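Local coordinates for protein DspB (Aggregatibacter actinomycetemcomitans, PDB 1YHT) that hydrolyses terminal N-acetylhexosamine residues as a family 20 glycoside hydrolase and releases biofilm, probably by cutting the N-acetylglucosamine polymer of its matrix, at residues 94-105 / 166-174; 218-226 / 254-265. All coordinates share one frame; numbering follows the deposited sequence.

Contact 1: residues 94-105 / 166-174; sequences YRQLDDIKAYAK and EVIDIFGDT
I170 packs against Y94 and L97, two residues one turn of helix apart. Its CD1 meets the edge of the Y94 ring, in plane, at 3.6 Å from CE1, while the other branch, CG2, sits 3.8 Å from CD1 of L97. With chi1 at -69°, the CG1-CD1 arm is sent to the Y94 ring and CG2 to L97. Beyond the ring, Y94 OH bonds to H65, and E166 is held by S64 and L66, so the loop carrying those residues closes this end.

One turn further along, K101 does two jobs. Its CB rests on T174 CG2 at 3.5 Å; the chain then bends at chi3 (47°) and brings NZ to I170 O, 2.7 Å away and nearly in line with the C=O. The same ammonium forms a salt bridge with D98 OD1 at 2.8 Å. Next door, F171 O takes both T174 N and T174 OG1 from one face of its plane, the hydroxyl at 2.6 Å; this secures the F171-T174 turn, which passes through G172 with its positive phi.

The solvent side is looser. There K105 reaches out, extended beyond CG, and its NZ straddles the D173 carboxylate, 2.7 Å from OD1 and 2.8 Å from OD2, with little apolar packing around it. Both helices belong to the outer layer of the TIM barrel; the axes of segments 94-105 and 166-171 diverge by 56°. The chemistry implies that apolar packing seats the helices together, while K101 ties down the C-terminal end of helix 154-171, where the helix dipole probably favours a positive charge, and K105 pairs with D173 just beyond it.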
loop_
_atom_site.group_PDB
_atom_site.type_symbol
_atom_site.label_atom_id
_atom_site.label_comp_id
_atom_site.label_asym_id
_atom_site.label_seq_id
_atom_site.Cartn_x
_atom_site.Cartn_y
_atom_site.Cartn_z
ATOM N N TYR A 94 -18.359 7.606 -3.365
ATOM C CA TYR A 94 -18.398 6.820 -4.600
ATOM C C TYR A 94 -18.407 7.699 -5.878
ATOM O O TYR A 94 -17.788 7.353 -6.865
ATOM C CB TYR A 94 -19.647 5.962 -4.654
ATOM C CG TYR A 94 -19.772 4.888 -3.610
ATOM C CD1 TYR A 94 -18.702 4.028 -3.291
ATOM C CD2 TYR A 94 -20.982 4.682 -2.973
ATOM C CE1 TYR A 94 -18.856 3.026 -2.341
ATOM C CE2 TYR A 94 -21.140 3.641 -2.021
ATOM C CZ TYR A 94 -20.064 2.845 -1.712
ATOM O OH TYR A 94 -20.273 1.836 -0.751
ATOM N N ARG A 95 -19.140 8.804 -5.857
ATOM C CA ARG A 95 -19.120 9.755 -6.985
ATOM C C ARG A 95 -17.746 10.359 -7.222
ATOM O O ARG A 95 -17.252 10.418 -8.356
ATOM C CB ARG A 95 -20.179 10.841 -6.767
ATOM C CG ARG A 95 -20.115 12.039 -7.754
ATOM C CD ARG A 95 -21.446 12.837 -7.781
ATOM N NE ARG A 95 -21.905 12.984 -9.192
ATOM C CZ ARG A 95 -22.731 12.158 -9.846
ATOM N NH1 ARG A 95 -23.285 11.099 -9.237
ATOM N NH2 ARG A 95 -23.037 12.412 -11.131
ATOM N N GLN A 96 -17.103 10.766 -6.140
ATOM C CA GLN A 96 -15.722 11.211 -6.192
ATOM C C GLN A 96 -14.773 10.154 -6.737
ATOM O O GLN A 96 -13.944 10.441 -7.597
ATOM C CB GLN A 96 -15.240 11.682 -4.828
ATOM C CG GLN A 96 -15.877 12.996 -4.454
ATOM C CD GLN A 96 -15.675 13.395 -2.998
ATOM O OE1 GLN A 96 -15.353 12.576 -2.151
ATOM N NE2 GLN A 96 -15.869 14.683 -2.717
ATOM N N LEU A 97 -14.917 8.917 -6.267
ATOM C CA LEU A 97 -14.080 7.833 -6.771
ATOM C C LEU A 97 -14.336 7.541 -8.251
ATOM O O LEU A 97 -13.421 7.198 -8.983
ATOM C CB LEU A 97 -14.320 6.598 -5.949
ATOM C CG LEU A 97 -13.808 6.633 -4.507
ATOM C CD1 LEU A 97 -14.582 5.688 -3.610
ATOM C CD2 LEU A 97 -12.312 6.364 -4.482
ATOM N N ASP A 98 -15.595 7.645 -8.679
ATOM C CA ASP A 98 -15.936 7.441 -10.093
ATOM C C ASP A 98 -15.323 8.528 -11.000
ATOM O O ASP A 98 -14.853 8.240 -12.077
ATOM C CB ASP A 98 -17.442 7.426 -10.300
ATOM C CG ASP A 98 -18.097 6.140 -9.821
ATOM O OD1 ASP A 98 -17.397 5.114 -9.599
ATOM O OD2 ASP A 98 -19.347 6.179 -9.689
ATOM N N ASP A 99 -15.273 9.755 -10.501
ATOM C CA ASP A 99 -14.577 10.859 -11.140
ATOM C C ASP A 99 -13.022 10.575 -11.254
ATOM O O ASP A 99 -12.422 10.721 -12.329
ATOM C CB ASP A 99 -14.848 12.150 -10.347
ATOM C CG ASP A 99 -14.155 13.395 -10.958
ATOM O OD1 ASP A 99 -14.057 13.488 -12.184
ATOM O OD2 ASP A 99 -13.703 14.268 -10.192
ATOM N N ILE A 100 -12.416 10.087 -10.175
ATOM C CA ILE A 100 -10.979 9.750 -10.182
ATOM C C ILE A 100 -10.700 8.585 -11.152
ATOM O O ILE A 100 -9.714 8.626 -11.861
ATOM C CB ILE A 100 -10.495 9.417 -8.751
ATOM C CG1 ILE A 100 -10.545 10.696 -7.892
ATOM C CG2 ILE A 100 -9.070 8.827 -8.734
ATOM C CD1 ILE A 100 -10.538 10.455 -6.397
ATOM N N LYS A 101 -11.573 7.567 -11.132
ATOM C CA LYS A 101 -11.458 6.374 -11.953
ATOM C C LYS A 101 -11.464 6.718 -13.425
ATOM O O LYS A 101 -10.591 6.260 -14.175
ATOM C CB LYS A 101 -12.615 5.405 -11.658
ATOM C CG LYS A 101 -12.515 4.694 -10.305
ATOM C CD LYS A 101 -13.823 4.059 -9.846
ATOM C CE LYS A 101 -14.554 3.243 -10.920
ATOM N NZ LYS A 101 -15.975 2.882 -10.465
ATOM N N ALA A 102 -12.459 7.513 -13.837
ATOM C CA ALA A 102 -12.554 8.013 -15.225
ATOM C C ALA A 102 -11.274 8.775 -15.646
ATOM O O ALA A 102 -10.724 8.571 -16.732
ATOM C CB ALA A 102 -13.835 8.879 -15.405
ATOM N N TYR A 103 -10.760 9.596 -14.750
ATOM C CA TYR A 103 -9.634 10.433 -15.063
ATOM C C TYR A 103 -8.397 9.528 -15.241
ATOM O O TYR A 103 -7.672 9.652 -16.253
ATOM C CB TYR A 103 -9.447 11.471 -13.969
ATOM C CG TYR A 103 -8.462 12.522 -14.337
ATOM C CD1 TYR A 103 -8.851 13.589 -15.138
ATOM C CD2 TYR A 103 -7.125 12.454 -13.913
ATOM C CE1 TYR A 103 -7.911 14.577 -15.541
ATOM C CE2 TYR A 103 -6.208 13.416 -14.296
ATOM C CZ TYR A 103 -6.601 14.470 -15.131
ATOM O OH TYR A 103 -5.689 15.447 -15.515
ATOM N N ALA A 104 -8.201 8.596 -14.294
ATOM C CA ALA A 104 -7.077 7.621 -14.349
ATOM C C ALA A 104 -7.065 6.817 -15.615
ATOM O O ALA A 104 -6.035 6.677 -16.298
ATOM C CB ALA A 104 -7.153 6.670 -13.148
ATOM N N LYS A 105 -8.232 6.244 -15.898
ATOM C CA LYS A 105 -8.433 5.425 -17.056
ATOM C C LYS A 105 -8.096 6.173 -18.361
ATOM O O LYS A 105 -7.372 5.653 -19.194
ATOM C CB LYS A 105 -9.876 4.958 -17.070
ATOM C CG LYS A 105 -10.060 3.577 -17.556
ATOM C CD LYS A 105 -11.544 3.215 -17.389
ATOM C CE LYS A 105 -11.813 1.919 -18.072
ATOM N NZ LYS A 105 -13.282 1.725 -18.182
ATOM N N GLU A 166 -16.527 -5.647 -2.267
ATOM C CA GLU A 166 -16.991 -4.277 -2.341
ATOM C C GLU A 166 -15.932 -3.344 -2.946
ATOM O O GLU A 166 -16.227 -2.512 -3.822
ATOM C CB GLU A 166 -17.371 -3.810 -0.947
ATOM C CG GLU A 166 -17.935 -2.388 -0.968
ATOM C CD GLU A 166 -18.356 -1.900 0.397
ATOM O OE1 GLU A 166 -17.499 -1.331 1.097
ATOM O OE2 GLU A 166 -19.536 -2.054 0.725
ATOM N N VAL A 167 -14.698 -3.475 -2.473
ATOM C CA VAL A 167 -13.567 -2.651 -2.985
ATOM C C VAL A 167 -13.330 -2.918 -4.477
ATOM O O VAL A 167 -13.192 -1.992 -5.294
ATOM C CB VAL A 167 -12.322 -2.846 -2.141
ATOM C CG1 VAL A 167 -11.122 -2.209 -2.807
ATOM C CG2 VAL A 167 -12.519 -2.262 -0.741
ATOM N N ILE A 168 -13.395 -4.184 -4.851
ATOM C CA ILE A 168 -13.315 -4.570 -6.262
ATOM C C ILE A 168 -14.422 -3.934 -7.092
ATOM O O ILE A 168 -14.163 -3.354 -8.159
ATOM C CB ILE A 168 -13.327 -6.122 -6.381
ATOM C CG1 ILE A 168 -12.040 -6.653 -5.823
ATOM C CG2 ILE A 168 -13.491 -6.585 -7.847
ATOM C CD1 ILE A 168 -11.987 -8.129 -5.649
ATOM N N ASP A 169 -15.653 -3.981 -6.598
ATOM C CA ASP A 169 -16.785 -3.334 -7.271
ATOM C C ASP A 169 -16.622 -1.810 -7.434
ATOM O O ASP A 169 -16.947 -1.238 -8.482
ATOM C CB ASP A 169 -18.083 -3.577 -6.521
ATOM C CG ASP A 169 -18.594 -5.005 -6.669
ATOM O OD1 ASP A 169 -18.096 -5.743 -7.528
ATOM O OD2 ASP A 169 -19.511 -5.359 -5.938
ATOM N N ILE A 170 -16.111 -1.166 -6.403
ATOM C CA ILE A 170 -15.836 0.279 -6.423
ATOM C C ILE A 170 -14.806 0.685 -7.502
ATOM O O ILE A 170 -15.057 1.590 -8.272
ATOM C CB ILE A 170 -15.360 0.760 -5.047
ATOM C CG1 ILE A 170 -16.488 0.700 -4.008
ATOM C CG2 ILE A 170 -14.846 2.206 -5.081
ATOM C CD1 ILE A 170 -15.955 0.865 -2.518
ATOM N N PHE A 171 -13.666 -0.002 -7.563
ATOM C CA PHE A 171 -12.609 0.338 -8.528
ATOM C C PHE A 171 -12.916 -0.197 -9.932
ATOM O O PHE A 171 -12.467 0.371 -10.939
ATOM C CB PHE A 171 -11.230 -0.105 -8.009
ATOM C CG PHE A 171 -10.759 0.740 -6.862
ATOM C CD1 PHE A 171 -9.943 1.858 -7.095
ATOM C CD2 PHE A 171 -11.233 0.524 -5.586
ATOM C CE1 PHE A 171 -9.562 2.697 -6.053
ATOM C CE2 PHE A 171 -10.872 1.378 -4.520
ATOM C CZ PHE A 171 -10.044 2.436 -4.737
ATOM N N GLY A 172 -13.688 -1.276 -9.993
ATOM C CA GLY A 172 -14.084 -1.887 -11.268
ATOM C C GLY A 172 -12.917 -2.057 -12.257
ATOM O O GLY A 172 -11.820 -2.417 -11.855
ATOM N N ASP A 173 -13.144 -1.757 -13.544
ATOM C CA ASP A 173 -12.120 -2.055 -14.581
ATOM C C ASP A 173 -10.898 -1.120 -14.619
ATOM O O ASP A 173 -10.055 -1.247 -15.504
ATOM C CB ASP A 173 -12.765 -2.188 -15.998
ATOM C CG ASP A 173 -13.269 -0.880 -16.562
ATOM O OD1 ASP A 173 -13.094 0.209 -15.971
ATOM O OD2 ASP A 173 -13.854 -0.938 -17.652
ATOM N N THR A 174 -10.795 -0.196 -13.663
ATOM C CA THR A 174 -9.588 0.638 -13.544
ATOM C C THR A 174 -8.437 -0.135 -12.917
ATOM O O THR A 174 -7.306 0.355 -12.899
ATOM C CB THR A 174 -9.837 1.892 -12.697
ATOM O OG1 THR A 174 -10.114 1.522 -11.325
ATOM C CG2 THR A 174 -10.996 2.708 -13.288
#

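Contact 2: residues 218-226 / 254-265; sequences DGLIKNTFE and DMRVSLPELLAK
F225 lays one ring face over V257, whose CG2 stands 4.2 Å from the ring centroid and 17° off its normal, a CH-pi contact. The CG of F225 lies between the backbone N and the carbonyl carbon (chi1 84°), directing the ring at helix 259-264. L262 CD2 and K265 CG approach it obliquely, and CG of E226 lies against the opposite face. Alongside, L220 CD1 meets L262 CD1 at 3.8 Å, and L220 CB is pressed to 3.4 Å from V257 CG1, tighter than usual.

The backbones join through a single beta bridge between I221 and R256: V257 N gives to L220 O and K222 N to M255 O, both nearly straight at 175°. K222 stretches on, extended beyond CG, until NZ bonds to D254 O at 2.9 Å. A water links M255 O to N223 N. R256 turns a guanidinium face to D218 O, while the D218 carboxylate is held by W237 and E184.

Helix 259-264 starts with a capping box, E261 N to S258 OG and S258 N to E261 OE1. The chemistry implies that the loop after barrel strand 212-216 is fixed by main-chain carbonyls on one flank and by apolar packing of L220 and F225 on the other, with the K222 ammonium probably stabilised by the C-terminal end of helix 246-255.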
loop_
_atom_site.group_PDB
_atom_site.type_symbol
_atom_site.label_atom_id
_atom_site.label_comp_id
_atom_site.label_asym_id
_atom_site.label_seq_id
_atom_site.Cartn_x
_atom_site.Cartn_y
_atom_site.Cartn_z
ATOM N N ASP A 218 6.943 -8.845 3.689
ATOM C CA ASP A 218 7.313 -9.087 5.067
ATOM C C ASP A 218 7.183 -10.574 5.486
ATOM O O ASP A 218 7.991 -11.068 6.283
ATOM C CB ASP A 218 6.474 -8.269 6.045
ATOM C CG ASP A 218 6.484 -6.796 5.771
ATOM O OD1 ASP A 218 6.582 -6.033 6.741
ATOM O OD2 ASP A 218 6.355 -6.408 4.584
ATOM N N GLY A 219 6.157 -11.243 4.959
ATOM C CA GLY A 219 5.851 -12.611 5.343
ATOM C C GLY A 219 6.525 -13.662 4.525
ATOM O O GLY A 219 6.247 -14.827 4.689
ATOM N N LEU A 220 7.450 -13.237 3.657
ATOM C CA LEU A 220 8.150 -14.148 2.768
ATOM C C LEU A 220 9.437 -14.560 3.437
ATOM O O LEU A 220 10.410 -13.785 3.486
ATOM C CB LEU A 220 8.413 -13.486 1.400
ATOM C CG LEU A 220 7.153 -13.082 0.622
ATOM C CD1 LEU A 220 7.455 -12.369 -0.674
ATOM C CD2 LEU A 220 6.286 -14.284 0.339
ATOM N N ILE A 221 9.409 -15.774 4.005
ATOM C CA ILE A 221 10.560 -16.309 4.712
ATOM C C ILE A 221 11.040 -17.579 4.039
ATOM O O ILE A 221 10.309 -18.208 3.312
ATOM C CB ILE A 221 10.271 -16.523 6.200
ATOM C CG1 ILE A 221 9.227 -17.644 6.415
ATOM C CG2 ILE A 221 9.824 -15.186 6.868
ATOM C CD1 ILE A 221 9.074 -17.998 7.869
ATOM N N LYS A 222 12.299 -17.925 4.259
ATOM C CA LYS A 222 12.904 -19.115 3.620
ATOM C C LYS A 222 12.195 -20.427 3.939
ATOM O O LYS A 222 12.098 -21.280 3.085
ATOM C CB LYS A 222 14.362 -19.240 4.053
ATOM C CG LYS A 222 15.265 -18.206 3.443
ATOM C CD LYS A 222 16.722 -18.424 3.920
ATOM C CE LYS A 222 17.499 -17.133 3.959
ATOM N NZ LYS A 222 18.835 -17.345 4.662
ATOM N N ASN A 223 11.701 -20.562 5.174
ATOM C CA ASN A 223 11.032 -21.778 5.633
ATOM C C ASN A 223 9.779 -22.134 4.898
ATOM O O ASN A 223 9.449 -23.320 4.823
ATOM C CB ASN A 223 10.620 -21.677 7.112
ATOM C CG ASN A 223 11.749 -21.950 8.040
ATOM O OD1 ASN A 223 12.839 -22.353 7.610
ATOM N ND2 ASN A 223 11.522 -21.701 9.325
ATOM N N THR A 224 9.083 -21.126 4.371
ATOM C CA THR A 224 7.705 -21.300 3.866
ATOM C C THR A 224 7.396 -20.648 2.499
ATOM O O THR A 224 6.365 -20.911 1.929
ATOM C CB THR A 224 6.694 -20.732 4.877
ATOM O OG1 THR A 224 6.927 -19.333 5.086
ATOM C CG2 THR A 224 6.731 -21.467 6.236
ATOM N N PHE A 225 8.252 -19.768 1.991
ATOM C CA PHE A 225 7.845 -18.974 0.821
ATOM C C PHE A 225 7.534 -19.780 -0.420
ATOM O O PHE A 225 6.778 -19.342 -1.241
ATOM C CB PHE A 225 8.815 -17.831 0.499
ATOM C CG PHE A 225 9.985 -18.232 -0.326
ATOM C CD1 PHE A 225 10.151 -17.707 -1.611
ATOM C CD2 PHE A 225 10.944 -19.110 0.174
ATOM C CE1 PHE A 225 11.271 -18.051 -2.390
ATOM C CE2 PHE A 225 12.067 -19.460 -0.593
ATOM C CZ PHE A 225 12.230 -18.928 -1.875
ATOM N N GLU A 226 8.115 -20.966 -0.548
ATOM C CA GLU A 226 7.865 -21.807 -1.675
ATOM C C GLU A 226 6.444 -22.362 -1.670
ATOM O O GLU A 226 6.038 -22.896 -2.679
ATOM C CB GLU A 226 8.893 -22.938 -1.737
ATOM C CG GLU A 226 10.344 -22.440 -1.777
ATOM C CD GLU A 226 11.375 -23.533 -1.579
ATOM O OE1 GLU A 226 11.581 -24.012 -0.429
ATOM O OE2 GLU A 226 11.956 -23.928 -2.602
ATOM N N ASP A 254 18.453 -13.243 7.999
ATOM C CA ASP A 254 18.752 -14.667 7.929
ATOM C C ASP A 254 17.502 -15.477 7.669
ATOM O O ASP A 254 17.555 -16.543 7.106
ATOM C CB ASP A 254 19.362 -15.125 9.249
ATOM C CG ASP A 254 19.905 -16.530 9.161
ATOM O OD1 ASP A 254 20.728 -16.788 8.241
ATOM O OD2 ASP A 254 19.458 -17.373 9.976
ATOM N N MET A 255 16.366 -14.968 8.109
ATOM C CA MET A 255 15.129 -15.720 8.004
ATOM C C MET A 255 14.356 -15.376 6.736
ATOM O O MET A 255 13.774 -16.222 6.113
ATOM C CB MET A 255 14.253 -15.354 9.174
ATOM C CG MET A 255 14.378 -16.212 10.389
ATOM S SD MET A 255 13.303 -15.524 11.686
ATOM C CE MET A 255 11.723 -15.183 10.876
ATOM N N ARG A 256 14.291 -14.092 6.412
ATOM C CA ARG A 256 13.481 -13.641 5.293
ATOM C C ARG A 256 14.146 -13.932 3.956
ATOM O O ARG A 256 15.366 -14.076 3.864
ATOM C CB ARG A 256 13.214 -12.154 5.419
ATOM C CG ARG A 256 12.340 -11.830 6.593
ATOM C CD ARG A 256 11.939 -10.391 6.609
ATOM N NE ARG A 256 11.085 -10.082 7.742
ATOM C CZ ARG A 256 10.478 -8.917 7.936
ATOM N NH1 ARG A 256 10.618 -7.927 7.067
ATOM N NH2 ARG A 256 9.731 -8.735 9.014
ATOM N N VAL A 257 13.331 -13.971 2.904
ATOM C CA VAL A 257 13.849 -14.093 1.548
ATOM C C VAL A 257 14.333 -12.697 1.016
ATOM O O VAL A 257 13.698 -11.673 1.219
ATOM C CB VAL A 257 12.789 -14.783 0.604
ATOM C CG1 VAL A 257 11.648 -13.868 0.332
ATOM C CG2 VAL A 257 13.398 -15.146 -0.720
ATOM N N SER A 258 15.465 -12.681 0.343
ATOM C CA SER A 258 15.956 -11.463 -0.330
ATOM C C SER A 258 15.222 -11.254 -1.663
ATOM O O SER A 258 14.591 -12.171 -2.197
ATOM C CB SER A 258 17.451 -11.617 -0.622
ATOM O OG SER A 258 17.639 -12.512 -1.692
ATOM N N LEU A 259 15.332 -10.049 -2.197
ATOM C CA LEU A 259 14.739 -9.751 -3.463
ATOM C C LEU A 259 15.358 -10.683 -4.540
ATOM O O LEU A 259 14.619 -11.277 -5.313
ATOM C CB LEU A 259 14.840 -8.250 -3.781
ATOM C CG LEU A 259 14.273 -7.820 -5.135
ATOM C CD1 LEU A 259 13.683 -6.403 -5.116
ATOM C CD2 LEU A 259 15.317 -7.962 -6.194
ATOM N N PRO A 260 16.710 -10.826 -4.583
ATOM C CA PRO A 260 17.235 -11.727 -5.591
ATOM C C PRO A 260 16.736 -13.160 -5.448
ATOM O O PRO A 260 16.529 -13.827 -6.440
ATOM C CB PRO A 260 18.752 -11.645 -5.380
ATOM C CG PRO A 260 18.954 -10.231 -4.767
ATOM C CD PRO A 260 17.787 -10.155 -3.832
ATOM N N GLU A 261 16.577 -13.627 -4.221
ATOM C CA GLU A 261 16.053 -14.973 -3.989
ATOM C C GLU A 261 14.664 -15.166 -4.573
ATOM O O GLU A 261 14.358 -16.216 -5.148
ATOM C CB GLU A 261 16.108 -15.320 -2.522
ATOM C CG GLU A 261 17.500 -15.742 -2.107
ATOM C CD GLU A 261 17.757 -15.633 -0.626
ATOM O OE1 GLU A 261 16.949 -15.084 0.151
ATOM O OE2 GLU A 261 18.826 -16.122 -0.211
ATOM N N LEU A 262 13.840 -14.122 -4.484
ATOM C CA LEU A 262 12.510 -14.127 -5.063
ATOM C C LEU A 262 12.582 -14.157 -6.577
ATOM O O LEU A 262 11.859 -14.914 -7.217
ATOM C CB LEU A 262 11.725 -12.902 -4.587
ATOM C CG LEU A 262 11.275 -12.947 -3.101
ATOM C CD1 LEU A 262 10.651 -11.622 -2.677
ATOM C CD2 LEU A 262 10.325 -14.069 -2.828
ATOM N N LEU A 263 13.478 -13.339 -7.136
ATOM C CA LEU A 263 13.668 -13.287 -8.602
ATOM C C LEU A 263 14.110 -14.636 -9.142
ATOM O O LEU A 263 13.623 -15.101 -10.174
ATOM C CB LEU A 263 14.710 -12.236 -8.955
ATOM C CG LEU A 263 14.354 -10.784 -8.640
ATOM C CD1 LEU A 263 15.475 -9.877 -9.054
ATOM C CD2 LEU A 263 13.055 -10.362 -9.296
ATOM N N ALA A 264 15.019 -15.270 -8.397
ATOM C CA ALA A 264 15.532 -16.597 -8.776
ATOM C C ALA A 264 14.430 -17.643 -8.818
ATOM O O ALA A 264 14.481 -18.521 -9.673
ATOM C CB ALA A 264 16.598 -17.021 -7.862
ATOM N N LYS A 265 13.441 -17.540 -7.914
ATOM C CA LYS A 265 12.280 -18.400 -7.939
ATOM C C LYS A 265 11.209 -18.007 -8.951
ATOM O O LYS A 265 10.237 -18.692 -9.074
ATOM C CB LYS A 265 11.654 -18.542 -6.549
ATOM C CG LYS A 265 12.271 -19.672 -5.701
ATOM C CD LYS A 265 11.788 -21.072 -6.143
ATOM C CE LYS A 265 10.562 -21.495 -5.305
ATOM N NZ LYS A 265 9.696 -22.582 -5.855
HETATM O O HOH W 1 12.852 -18.778 7.262
#

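In the fold
The two contacts lie on opposite sides of the chain's centre, their own centres about 34 Å apart and nearest atoms about 19 Å apart, and they share no elements. Both are partly buried and peripheral, each running from an apolar inner side to charged residues at the surface. Contact 1 joins two helices of the barrel's outer layer, so side chains carry it, with a salt bridge at the rim. Contact 2 anchors an irregular loop leaving strand 212-216 to the turn between two helices and to the second of them, 259-264; there main-chain bonds join the side-chain packing, and opposite charges only come near one another. In both, a lysine reaches a main-chain carbonyl at or near a helix C-terminus.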